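2-C-methyl-D-erythritol 4-phosphate cytidylyltransferase (Thermus thermophilus HB8, PDB 2PX7) probably catalyses formation of 4-diphosphocytidyl-2-C-methyl-D-erythritol and diphosphate from CTP and 2-C-methyl-D-erythritol 4-phosphate, a step of the isoprenoid DXP pathway. Local coordinates at residues V138-V143 against R165-P170; D145-P150 against R157-E162; T169-F174 against A192-Q197. One frame throughout, in Å; residues are numbered along the deposited sequence.

Contact 1 of 3, residues V138-V143 against R165-P170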
ATOM      1  N   VAL A 138      13.112   6.714 -10.116  1.00 27.09           N
ATOM      2  CA  VAL A 138      12.464   6.184  -8.926  1.00 27.56           C
ATOM      3  C   VAL A 138      11.186   5.379  -9.284  1.00 27.63           C
ATOM      4  O   VAL A 138      10.350   5.871 -10.061  1.00 26.74           O
ATOM      5  CB  VAL A 138      12.099   7.384  -7.998  1.00 27.56           C
ATOM      6  CG1 VAL A 138      11.248   6.956  -6.853  1.00 28.45           C
ATOM      7  CG2 VAL A 138      13.383   8.061  -7.496  1.00 28.02           C
ATOM      8  N   PRO A 139      11.020   4.165  -8.697  1.00 27.81           N
ATOM      9  CA  PRO A 139       9.740   3.457  -8.840  1.00 27.93           C
ATOM     10  C   PRO A 139       8.651   3.996  -7.917  1.00 28.40           C
ATOM     11  O   PRO A 139       8.896   4.250  -6.731  1.00 28.33           O
ATOM     12  CB  PRO A 139      10.088   2.004  -8.510  1.00 27.60           C
ATOM     13  CG  PRO A 139      11.243   2.119  -7.521  1.00 27.75           C
ATOM     14  CD  PRO A 139      11.990   3.394  -7.887  1.00 27.03           C
ATOM     15  N   VAL A 140       7.452   4.177  -8.481  1.00 28.52           N
ATOM     16  CA  VAL A 140       6.302   4.690  -7.752  1.00 28.93           C
ATOM     17  C   VAL A 140       5.061   3.816  -7.994  1.00 29.36           C
ATOM     18  O   VAL A 140       4.976   3.129  -9.002  1.00 29.52           O
ATOM     19  CB  VAL A 140       5.975   6.189  -8.088  1.00 28.52           C
ATOM     20  CG1 VAL A 140       7.165   7.125  -7.762  1.00 28.03           C
ATOM     21  CG2 VAL A 140       5.490   6.353  -9.540  1.00 29.77           C
ATOM     22  N   LEU A 141       4.133   3.817  -7.035  1.00 29.93           N
ATOM     23  CA  LEU A 141       2.835   3.162  -7.205  1.00 30.41           C
ATOM     24  C   LEU A 141       1.723   4.160  -6.973  1.00 30.89           C
ATOM     25  O   LEU A 141       1.881   5.096  -6.174  1.00 29.75           O
ATOM     26  CB  LEU A 141       2.653   2.004  -6.209  1.00 30.42           C
ATOM     27  CG  LEU A 141       3.361   0.659  -6.387  1.00 30.60           C
ATOM     28  CD1 LEU A 141       2.924  -0.236  -5.260  1.00 32.37           C
ATOM     29  CD2 LEU A 141       3.049  -0.006  -7.708  1.00 33.09           C
ATOM     30  N   PRO A 142       0.553   3.943  -7.626  1.00 32.21           N
ATOM     31  CA  PRO A 142      -0.559   4.832  -7.266  1.00 32.57           C
ATOM     32  C   PRO A 142      -0.975   4.537  -5.826  1.00 32.86           C
ATOM     33  O   PRO A 142      -0.758   3.424  -5.340  1.00 32.76           O
ATOM     34  CB  PRO A 142      -1.691   4.431  -8.239  1.00 33.18           C
ATOM     35  CG  PRO A 142      -1.096   3.433  -9.195  1.00 33.53           C
ATOM     36  CD  PRO A 142       0.174   2.915  -8.617  1.00 31.96           C
ATOM     37  N   VAL A 143      -1.545   5.527  -5.152  1.00 33.40           N
ATOM     38  CA  VAL A 143      -2.148   5.325  -3.844  1.00 34.24           C
ATOM     39  C   VAL A 143      -3.461   4.544  -4.051  1.00 34.64           C
ATOM     40  O   VAL A 143      -4.365   5.042  -4.706  1.00 34.53           O
ATOM     41  CB  VAL A 143      -2.422   6.671  -3.128  1.00 34.27           C
ATOM     42  CG1 VAL A 143      -3.199   6.451  -1.814  1.00 34.41           C
ATOM     43  CG2 VAL A 143      -1.104   7.423  -2.857  1.00 34.88           C
ATOM     44  N   ARG A 165       1.523   9.543  -5.033  1.00 31.86           N
ATOM     45  CA  ARG A 165       2.170   8.271  -5.297  1.00 31.01           C
ATOM     46  C   ARG A 165       2.836   7.746  -4.027  1.00 30.28           C
ATOM     47  O   ARG A 165       3.193   8.516  -3.129  1.00 29.98           O
ATOM     48  CB  ARG A 165       3.226   8.416  -6.406  1.00 31.14           C
ATOM     49  CG  ARG A 165       2.729   8.904  -7.752  1.00 32.28           C
ATOM     50  CD  ARG A 165       1.639   8.001  -8.362  1.00 32.84           C
ATOM     51  NE  ARG A 165       1.249   8.512  -9.666  1.00 34.26           N
ATOM     52  CZ  ARG A 165       0.363   9.492  -9.886  1.00 35.14           C
ATOM     53  NH1 ARG A 165      -0.302  10.070  -8.897  1.00 29.70           N
ATOM     54  NH2 ARG A 165       0.120   9.874 -11.130  1.00 35.69           N
ATOM     55  N   LEU A 166       2.970   6.428  -3.956  1.00 29.44           N
ATOM     56  CA  LEU A 166       3.810   5.773  -2.976  1.00 28.78           C
ATOM     57  C   LEU A 166       5.172   5.552  -3.631  1.00 28.67           C
ATOM     58  O   LEU A 166       5.259   4.972  -4.722  1.00 28.79           O
ATOM     59  CB  LEU A 166       3.195   4.434  -2.531  1.00 28.53           C
ATOM     60  CG  LEU A 166       1.812   4.543  -1.881  1.00 28.04           C
ATOM     61  CD1 LEU A 166       1.247   3.181  -1.583  1.00 28.93           C
ATOM     62  CD2 LEU A 166       1.854   5.391  -0.640  1.00 28.35           C
ATOM     63  N   VAL A 167       6.223   6.031  -2.969  1.00 27.58           N
ATOM     64  CA  VAL A 167       7.580   5.923  -3.489  1.00 25.77           C
ATOM     65  C   VAL A 167       8.240   4.641  -2.986  1.00 25.96           C
ATOM     66  O   VAL A 167       8.219   4.352  -1.775  1.00 25.49           O
ATOM     67  CB  VAL A 167       8.411   7.183  -3.107  1.00 26.15           C
ATOM     68  CG1 VAL A 167       9.809   7.108  -3.688  1.00 25.51           C
ATOM     69  CG2 VAL A 167       7.721   8.456  -3.597  1.00 22.12           C
ATOM     70  N   GLN A 168       8.830   3.868  -3.907  1.00 25.88           N
ATOM     71  CA  GLN A 168       9.527   2.628  -3.527  1.00 25.79           C
ATOM     72  C   GLN A 168      11.021   2.738  -3.823  1.00 25.56           C
ATOM     73  O   GLN A 168      11.522   3.824  -4.110  1.00 25.14           O
ATOM     74  CB  GLN A 168       8.947   1.423  -4.276  1.00 26.12           C
ATOM     75  CG  GLN A 168       7.410   1.343  -4.255  1.00 26.82           C
ATOM     76  CD  GLN A 168       6.929   0.086  -4.900  1.00 26.51           C
ATOM     77  OE1 GLN A 168       7.171  -0.147  -6.081  1.00 26.30           O
ATOM     78  NE2 GLN A 168       6.274  -0.753  -4.129  1.00 27.19           N
ATOM     79  N   THR A 169      11.715   1.600  -3.727  1.00 25.20           N
ATOM     80  CA  THR A 169      13.112   1.458  -4.116  1.00 25.31           C
ATOM     81  C   THR A 169      13.192   0.141  -4.917  1.00 26.25           C
ATOM     82  O   THR A 169      12.257  -0.641  -4.877  1.00 27.45           O
ATOM     83  CB  THR A 169      14.104   1.435  -2.877  1.00 24.81           C
ATOM     84  OG1 THR A 169      13.992   0.186  -2.177  1.00 23.30           O
ATOM     85  CG2 THR A 169      13.839   2.600  -1.907  1.00 24.09           C
ATOM     86  N   PRO A 170      14.297  -0.119  -5.644  1.00 26.41           N
ATOM     87  CA  PRO A 170      15.550   0.649  -5.722  1.00 25.98           C
ATOM     88  C   PRO A 170      15.391   1.989  -6.439  1.00 26.05           C
ATOM     89  O   PRO A 170      14.576   2.113  -7.369  1.00 25.81           O
ATOM     90  CB  PRO A 170      16.486  -0.276  -6.516  1.00 26.27           C
ATOM     91  CG  PRO A 170      15.572  -1.128  -7.352  1.00 26.12           C
ATOM     92  CD  PRO A 170      14.328  -1.324  -6.501  1.00 26.48           C
TER
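With chi1 of 171° in Val138 and -178° in Val167, each valine sends its CG1 branch opposite its own backbone N, and the two methyls meet at 3.5 Å, Val138 CG1 to Val167 CG1, a tight fit for carbon atoms. They lie across two neighbouring antiparallel strands, 138-142 and 165-167, in the mixed sheet of the Rossmann-like nucleotidyltransferase fold. Leu141 and Leu166 form a complete hydrogen-bonded pair: Leu141 N reaches Leu166 O at 2.8 Å, and Leu166 N returns to Leu141 O at 2.8 Å. Further along, Gln168 N donates to Pro139 O at 2.9 Å, and proline has no N-H with which to answer. Val140 and Val167 project to one face of the sheet, Leu141 and Leu166 to the other. At the 165 end, Arg165 CB lies 3.9 Å from Val140 CB; a bend at chi2 then brings Arg165 CD to 4.0 Å from Pro142 CA, and NH1 bonds to the carbonyl of Glu162. On its far edge, the run Arg165 to Val167 pairs antiparallel with a strand of the second subunit, so the sheet continues through the dimer interface, where Met148 of that subunit packs on Val167. On the other flank, Val138 and Val140 bond through their backbones to strand 207-210 and the residues flanking it. Beyond CG the side chain of Gln168 is extended, its OE1 accepting from Glu212 N; the side chains of Gln168 and Leu141 cross at a slant, NE2 lying 3.6 Å from Leu141 CD1.

Contact 2 of 3, residues D145-P150 against R157-E162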
ATOM      1  N   ASP A 145      -5.950   3.437  -1.994  1.00 36.30           N
ATOM      2  CA  ASP A 145      -7.064   3.593  -1.067  1.00 35.74           C
ATOM      3  C   ASP A 145      -7.383   5.061  -0.929  1.00 34.91           C
ATOM      4  O   ASP A 145      -6.535   5.905  -1.216  1.00 35.45           O
ATOM      5  CB  ASP A 145      -6.684   3.082   0.327  1.00 35.76           C
ATOM      6  CG  ASP A 145      -6.277   1.619   0.349  1.00 38.31           C
ATOM      7  OD1 ASP A 145      -6.969   0.771  -0.260  1.00 39.78           O
ATOM      8  OD2 ASP A 145      -5.265   1.310   1.026  1.00 40.95           O
ATOM      9  N   THR A 146      -8.580   5.374  -0.457  1.00 33.49           N
ATOM     10  CA  THR A 146      -8.883   6.737  -0.057  1.00 32.75           C
ATOM     11  C   THR A 146      -7.775   7.211   0.887  1.00 32.01           C
ATOM     12  O   THR A 146      -7.354   6.503   1.801  1.00 31.29           O
ATOM     13  CB  THR A 146     -10.291   6.861   0.582  1.00 32.95           C
ATOM     14  OG1 THR A 146     -11.269   6.518  -0.399  1.00 33.80           O
ATOM     15  CG2 THR A 146     -10.589   8.301   1.067  1.00 31.63           C
ATOM     16  N   LEU A 147      -7.289   8.411   0.612  1.00 31.80           N
ATOM     17  CA  LEU A 147      -6.178   8.991   1.349  1.00 31.39           C
ATOM     18  C   LEU A 147      -6.706  10.113   2.239  1.00 30.91           C
ATOM     19  O   LEU A 147      -7.222  11.115   1.752  1.00 31.07           O
ATOM     20  CB  LEU A 147      -5.104   9.496   0.354  1.00 31.31           C
ATOM     21  CG  LEU A 147      -3.780  10.083   0.878  1.00 31.36           C
ATOM     22  CD1 LEU A 147      -3.026   9.122   1.821  1.00 27.39           C
ATOM     23  CD2 LEU A 147      -2.888  10.513  -0.309  1.00 30.65           C
ATOM     24  N   MET A 148      -6.521   9.947   3.540  1.00 30.82           N
ATOM     25  CA  MET A 148      -7.171  10.771   4.551  1.00 30.50           C
ATOM     26  C   MET A 148      -6.223  11.196   5.700  1.00 30.88           C
ATOM     27  O   MET A 148      -5.451  10.387   6.212  1.00 30.69           O
ATOM     28  CB  MET A 148      -8.375   9.980   5.113  1.00 29.75           C
ATOM     29  CG  MET A 148      -9.253  10.705   6.135  1.00 29.24           C
ATOM     30  SD  MET A 148      -8.674  10.496   7.849  1.00 31.92           S
ATOM     31  CE  MET A 148      -8.990   8.771   8.173  1.00 25.67           C
ATOM     32  N   ALA A 149      -6.319  12.461   6.103  1.00 32.03           N
ATOM     33  CA  ALA A 149      -5.567  13.010   7.236  1.00 33.26           C
ATOM     34  C   ALA A 149      -6.469  13.073   8.467  1.00 34.11           C
ATOM     35  O   ALA A 149      -7.424  13.840   8.499  1.00 34.06           O
ATOM     36  CB  ALA A 149      -5.018  14.410   6.890  1.00 32.80           C
ATOM     37  N   PRO A 150      -6.210  12.226   9.471  1.00 35.47           N
ATOM     38  CA  PRO A 150      -7.037  12.271  10.677  1.00 37.03           C
ATOM     39  C   PRO A 150      -7.045  13.619  11.405  1.00 39.49           C
ATOM     40  O   PRO A 150      -6.009  14.303  11.487  1.00 39.48           O
ATOM     41  CB  PRO A 150      -6.402  11.205  11.574  1.00 36.29           C
ATOM     42  CG  PRO A 150      -5.761  10.289  10.651  1.00 36.58           C
ATOM     43  CD  PRO A 150      -5.222  11.140   9.536  1.00 35.05           C
ATOM     44  N   ARG A 157      -9.772  14.717   7.086  1.00 37.61           N
ATOM     45  CA  ARG A 157      -9.699  15.394   5.792  1.00 37.63           C
ATOM     46  C   ARG A 157      -9.177  14.484   4.691  1.00 36.36           C
ATOM     47  O   ARG A 157      -8.069  13.954   4.795  1.00 36.32           O
ATOM     48  CB  ARG A 157      -8.782  16.627   5.928  1.00 37.48           C
ATOM     49  CG  ARG A 157      -8.392  17.320   4.638  1.00 39.60           C
ATOM     50  CD  ARG A 157      -7.332  18.423   4.903  1.00 40.81           C
ATOM     51  NE  ARG A 157      -6.753  18.885   3.649  1.00 46.66           N
ATOM     52  CZ  ARG A 157      -5.487  18.712   3.273  1.00 48.25           C
ATOM     53  NH1 ARG A 157      -4.598  18.113   4.069  1.00 48.52           N
ATOM     54  NH2 ARG A 157      -5.104  19.177   2.091  1.00 49.47           N
ATOM     55  N   VAL A 158      -9.955  14.339   3.620  1.00 35.36           N
ATOM     56  CA  VAL A 158      -9.576  13.516   2.484  1.00 34.59           C
ATOM     57  C   VAL A 158      -8.918  14.342   1.368  1.00 34.76           C
ATOM     58  O   VAL A 158      -9.381  15.431   1.055  1.00 34.38           O
ATOM     59  CB  VAL A 158     -10.802  12.783   1.909  1.00 34.94           C
ATOM     60  CG1 VAL A 158     -10.430  12.020   0.639  1.00 33.86           C
ATOM     61  CG2 VAL A 158     -11.424  11.842   2.970  1.00 34.03           C
ATOM     62  N   VAL A 159      -7.858  13.799   0.762  1.00 34.26           N
ATOM     63  CA  VAL A 159      -7.173  14.428  -0.361  1.00 34.77           C
ATOM     64  C   VAL A 159      -7.189  13.507  -1.585  1.00 35.35           C
ATOM     65  O   VAL A 159      -7.211  12.293  -1.426  1.00 35.40           O
ATOM     66  CB  VAL A 159      -5.709  14.830   0.003  1.00 34.36           C
ATOM     67  CG1 VAL A 159      -5.700  15.772   1.198  1.00 35.07           C
ATOM     68  CG2 VAL A 159      -4.858  13.618   0.285  1.00 33.39           C
ATOM     69  N   PRO A 160      -7.161  14.077  -2.811  1.00 36.37           N
ATOM     70  CA  PRO A 160      -7.266  13.231  -4.010  1.00 36.93           C
ATOM     71  C   PRO A 160      -6.109  12.243  -4.198  1.00 37.72           C
ATOM     72  O   PRO A 160      -5.031  12.634  -4.628  1.00 37.79           O
ATOM     73  CB  PRO A 160      -7.319  14.235  -5.171  1.00 37.00           C
ATOM     74  CG  PRO A 160      -7.590  15.560  -4.565  1.00 37.48           C
ATOM     75  CD  PRO A 160      -7.061  15.511  -3.149  1.00 36.74           C
ATOM     76  N   ARG A 161      -6.356  10.966  -3.909  1.00 38.48           N
ATOM     77  CA  ARG A 161      -5.320   9.929  -4.009  1.00 39.77           C
ATOM     78  C   ARG A 161      -4.675   9.843  -5.406  1.00 40.12           C
ATOM     79  O   ARG A 161      -3.527   9.391  -5.555  1.00 40.16           O
ATOM     80  CB  ARG A 161      -5.854   8.566  -3.544  1.00 39.86           C
ATOM     81  CG  ARG A 161      -7.062   8.065  -4.332  1.00 42.80           C
ATOM     82  CD  ARG A 161      -7.307   6.595  -4.086  1.00 45.80           C
ATOM     83  NE  ARG A 161      -8.246   6.064  -5.063  1.00 51.30           N
ATOM     84  CZ  ARG A 161      -7.893   5.458  -6.191  1.00 53.68           C
ATOM     85  NH1 ARG A 161      -6.609   5.288  -6.495  1.00 54.59           N
ATOM     86  NH2 ARG A 161      -8.829   5.027  -7.026  1.00 55.82           N
ATOM     87  N   GLU A 162      -5.409  10.307  -6.415  1.00 39.97           N
ATOM     88  CA  GLU A 162      -4.948  10.316  -7.802  1.00 40.15           C
ATOM     89  C   GLU A 162      -3.780  11.297  -8.040  1.00 38.99           C
ATOM     90  O   GLU A 162      -3.018  11.146  -8.983  1.00 39.23           O
ATOM     91  CB  GLU A 162      -6.134  10.604  -8.751  1.00 41.21           C
ATOM     92  CG  GLU A 162      -7.098  11.738  -8.284  1.00 44.46           C
ATOM     93  CD  GLU A 162      -8.233  11.275  -7.334  1.00 47.33           C
ATOM     94  OE1 GLU A 162      -8.247  10.110  -6.894  1.00 49.09           O
ATOM     95  OE2 GLU A 162      -9.131  12.090  -7.032  1.00 49.28           O
TER
HETATM   96  O   HOH W   1     -10.789   5.153  -3.288  1.00 34.84           O
HETATM   97  O   HOH W   2      -8.339  10.030  -1.656  1.00 27.08           O
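Ala149 and Arg157 are joined in both directions, Ala149 N to Arg157 O at 2.6 Å and Arg157 N to Ala149 O at 2.9 Å, and with the bond from Val159 N to Leu147 O at 2.9 Å they hold together an antiparallel beta hairpin. On one face Leu147 meets Val159 obliquely, CD2 to CG2 at 3.7 Å; the other methyl of Val159, CG1, stands over the centre of the Arg157 guanidinium. On the opposite face Val158 is crossed at about a right angle by two neighbours: Thr146 CG2 lies 3.7 Å from its CG1, and Met148 CG touches its CG2. Past Leu147 direct pairing gives way to a water that accepts from Leu147 N and donates to Val159 O. There Arg161 starts with CG between its backbone N and carbonyl carbon (chi1 59°) and then runs extended, bringing CD to 3.1 Å from Asp145 O and NH1 to a hydrogen bond with Val143 O. A second water links its NE, weakly, to Thr146 OG1. These contacts probably help to hold the shaft of Arg161, which is predicted to position the substrate 2-C-methyl-D-erythritol 4-phosphate for nucleophilic attack. Further out, Asp145 forms a salt bridge with Arg116 of the second subunit, and Thr146 OG1 bonds to Ser193 OG of that subunit. The hairpin is an arm that leaves the main sheet after strand 136-142 and leads back into strand 165-174; Phe164 packs on Leu147 and Val159, while Thr146 to Met148 pair antiparallel with a strand of the second subunit.

Contact 3 of 3, residues T169-F174 against A192-Q197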
ATOM      1  N   THR A 169      11.715   1.600  -3.727  1.00 25.20           N
ATOM      2  CA  THR A 169      13.112   1.458  -4.116  1.00 25.31           C
ATOM      3  C   THR A 169      13.192   0.141  -4.917  1.00 26.25           C
ATOM      4  O   THR A 169      12.257  -0.641  -4.877  1.00 27.45           O
ATOM      5  CB  THR A 169      14.104   1.435  -2.877  1.00 24.81           C
ATOM      6  OG1 THR A 169      13.992   0.186  -2.177  1.00 23.30           O
ATOM      7  CG2 THR A 169      13.839   2.600  -1.907  1.00 24.09           C
ATOM      8  N   PRO A 170      14.297  -0.119  -5.644  1.00 26.41           N
ATOM      9  CA  PRO A 170      15.550   0.649  -5.722  1.00 25.98           C
ATOM     10  C   PRO A 170      15.391   1.989  -6.439  1.00 26.05           C
ATOM     11  O   PRO A 170      14.576   2.113  -7.369  1.00 25.81           O
ATOM     12  CB  PRO A 170      16.486  -0.276  -6.516  1.00 26.27           C
ATOM     13  CG  PRO A 170      15.572  -1.128  -7.352  1.00 26.12           C
ATOM     14  CD  PRO A 170      14.328  -1.324  -6.501  1.00 26.48           C
ATOM     15  N   GLN A 171      16.166   2.986  -5.997  1.00 25.53           N
ATOM     16  CA  GLN A 171      16.292   4.253  -6.720  1.00 24.27           C
ATOM     17  C   GLN A 171      17.642   4.304  -7.440  1.00 24.75           C
ATOM     18  O   GLN A 171      18.675   3.959  -6.853  1.00 25.23           O
ATOM     19  CB  GLN A 171      16.109   5.436  -5.758  1.00 24.82           C
ATOM     20  CG  GLN A 171      14.853   5.299  -4.864  1.00 21.87           C
ATOM     21  CD  GLN A 171      14.463   6.559  -4.161  1.00 23.62           C
ATOM     22  OE1 GLN A 171      15.239   7.532  -4.072  1.00 20.84           O
ATOM     23  NE2 GLN A 171      13.217   6.586  -3.684  1.00 22.17           N
ATOM     24  N   GLY A 172      17.635   4.725  -8.706  1.00 24.45           N
ATOM     25  CA  GLY A 172      18.808   4.628  -9.573  1.00 23.73           C
ATOM     26  C   GLY A 172      19.347   5.998  -9.929  1.00 24.18           C
ATOM     27  O   GLY A 172      18.590   6.911 -10.180  1.00 23.69           O
ATOM     28  N   PHE A 173      20.666   6.147  -9.938  1.00 24.19           N
ATOM     29  CA  PHE A 173      21.277   7.456 -10.193  1.00 24.68           C
ATOM     30  C   PHE A 173      22.605   7.268 -10.891  1.00 24.90           C
ATOM     31  O   PHE A 173      23.247   6.224 -10.712  1.00 24.95           O
ATOM     32  CB  PHE A 173      21.515   8.215  -8.865  1.00 24.08           C
ATOM     33  CG  PHE A 173      20.269   8.390  -8.024  1.00 22.39           C
ATOM     34  CD1 PHE A 173      19.380   9.426  -8.282  1.00 23.69           C
ATOM     35  CD2 PHE A 173      20.001   7.529  -6.978  1.00 22.00           C
ATOM     36  CE1 PHE A 173      18.203   9.586  -7.517  1.00 21.85           C
ATOM     37  CE2 PHE A 173      18.843   7.668  -6.204  1.00 22.26           C
ATOM     38  CZ  PHE A 173      17.933   8.700  -6.489  1.00 21.55           C
ATOM     39  N   PHE A 174      23.025   8.268 -11.670  1.00 24.43           N
ATOM     40  CA  PHE A 174      24.462   8.415 -11.949  1.00 24.50           C
ATOM     41  C   PHE A 174      25.156   8.584 -10.590  1.00 24.67           C
ATOM     42  O   PHE A 174      24.742   9.404  -9.769  1.00 24.69           O
ATOM     43  CB  PHE A 174      24.758   9.634 -12.839  1.00 24.61           C
ATOM     44  CG  PHE A 174      24.104   9.582 -14.212  1.00 25.35           C
ATOM     45  CD1 PHE A 174      23.855   8.356 -14.853  1.00 27.28           C
ATOM     46  CD2 PHE A 174      23.775  10.758 -14.883  1.00 24.92           C
ATOM     47  CE1 PHE A 174      23.275   8.320 -16.122  1.00 26.06           C
ATOM     48  CE2 PHE A 174      23.171  10.729 -16.154  1.00 22.29           C
ATOM     49  CZ  PHE A 174      22.936   9.512 -16.769  1.00 24.89           C
ATOM     50  N   ALA A 192      16.608  13.901   4.407  1.00 28.04           N
ATOM     51  CA  ALA A 192      15.374  13.522   3.723  1.00 28.39           C
ATOM     52  C   ALA A 192      15.187  12.010   3.764  1.00 28.51           C
ATOM     53  O   ALA A 192      16.131  11.287   4.013  1.00 27.93           O
ATOM     54  CB  ALA A 192      15.390  14.051   2.281  1.00 28.12           C
ATOM     55  N   SER A 193      13.974  11.543   3.486  1.00 28.82           N
ATOM     56  CA  SER A 193      13.639  10.146   3.654  1.00 29.34           C
ATOM     57  C   SER A 193      14.134   9.288   2.499  1.00 29.33           C
ATOM     58  O   SER A 193      14.078   8.055   2.580  1.00 29.83           O
ATOM     59  CB  SER A 193      12.126   9.987   3.827  1.00 30.02           C
ATOM     60  OG  SER A 193      11.426  10.434   2.658  1.00 32.37           O
ATOM     61  N   ASP A 194      14.598   9.919   1.419  1.00 27.87           N
ATOM     62  CA  ASP A 194      15.206   9.157   0.337  1.00 26.81           C
ATOM     63  C   ASP A 194      16.245   9.967  -0.416  1.00 25.88           C
ATOM     64  O   ASP A 194      16.433  11.159  -0.150  1.00 24.62           O
ATOM     65  CB  ASP A 194      14.148   8.507  -0.595  1.00 26.50           C
ATOM     66  CG  ASP A 194      13.380   9.512  -1.441  1.00 26.34           C
ATOM     67  OD1 ASP A 194      13.736  10.696  -1.428  1.00 27.80           O
ATOM     68  OD2 ASP A 194      12.397   9.115  -2.134  1.00 27.43           O
ATOM     69  N   ASP A 195      16.930   9.297  -1.336  1.00 24.87           N
ATOM     70  CA  ASP A 195      17.964   9.921  -2.135  1.00 24.90           C
ATOM     71  C   ASP A 195      17.379  10.805  -3.224  1.00 24.55           C
ATOM     72  O   ASP A 195      17.965  11.814  -3.565  1.00 24.22           O
ATOM     73  CB  ASP A 195      18.882   8.851  -2.741  1.00 25.39           C
ATOM     74  CG  ASP A 195      19.794   8.221  -1.695  1.00 26.48           C
ATOM     75  OD1 ASP A 195      20.697   8.926  -1.157  1.00 28.79           O
ATOM     76  OD2 ASP A 195      19.582   7.028  -1.394  1.00 27.83           O
ATOM     77  N   ALA A 196      16.211  10.438  -3.767  1.00 24.23           N
ATOM     78  CA  ALA A 196      15.571  11.284  -4.790  1.00 23.42           C
ATOM     79  C   ALA A 196      15.373  12.713  -4.300  1.00 22.94           C
ATOM     80  O   ALA A 196      15.544  13.654  -5.053  1.00 22.89           O
ATOM     81  CB  ALA A 196      14.237  10.691  -5.206  1.00 23.85           C
ATOM     82  N   GLN A 197      15.000  12.883  -3.036  1.00 23.38           N
ATOM     83  CA  GLN A 197      14.807  14.241  -2.500  1.00 23.41           C
ATOM     84  C   GLN A 197      16.069  15.077  -2.432  1.00 23.64           C
ATOM     85  O   GLN A 197      16.003  16.299  -2.561  1.00 24.37           O
ATOM     86  CB  GLN A 197      14.148  14.181  -1.133  1.00 23.75           C
ATOM     87  CG  GLN A 197      12.668  13.818  -1.217  1.00 23.58           C
ATOM     88  CD  GLN A 197      12.160  13.363   0.116  1.00 25.58           C
ATOM     89  OE1 GLN A 197      11.729  14.176   0.943  1.00 27.27           O
ATOM     90  NE2 GLN A 197      12.274  12.063   0.371  1.00 22.06           N
TER
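Asp194 OD2 is gripped by two groups, Gln171 NE2 at 3.1 Å and the hydroxyl of Tyr155 of the second subunit, where a sheet strand of the Rossmann-like fold meets the N-terminus of helix 195-201. Gln171 CG stands opposite its carbonyl carbon (chi1 -49°) and the chain beyond is extended, which carries the amide to the helix start. Its bond to OD2 is nearly straight (172°); it is in the plane of the amide but reaches OD2 from above the carboxylate plane, the two planes being 67° apart. Asp194 is the N-cap of the helix: its OD1 accepts from Gln197 N at 3.0 Å and, from the opposite face of the carboxylate, from Gln197 NE2 at 2.7 Å. That same NE2 also holds Ser193 OG. Gln171 OE1 takes Ala196 N at 3.1 Å in its carbonyl plane. Donating at one end and accepting at the other, the glutamine amide is fixed in its rotation, and NE2 has a further partner in Gln168 O. Thus one buried side chain bonds both the capping residue and a backbone N-H of the first turn. Asp195 OD1 bonds to His182 NE2. Its CB touches the Phe173 ring at a slant, 3.7 Å from CE2, while Gln171 OE1 lies at the edge of that ring, in its plane.

In the fold
Contacts 1 and 3 are buried and share strand 165-174, whose first part pairs with strand 136-142 in contact 1 and whose second part meets the start of helix 195-201 in contact 3. Their centres are about 11 Å apart, and Val138 packs on Ala196 between them. Contact 2 is partly buried, on an arm farther from the chain's centre and nested within the loop closed by contact 1; its Arg161 reaches back to contact 1 at Val143. Backbone pairing with aliphatic packing dominates contacts 1 and 2, with waters joining in contact 2, whereas contact 3 relies on side-chain amides and a carboxylate meeting the N-H groups of a helix start. All three touch the second subunit.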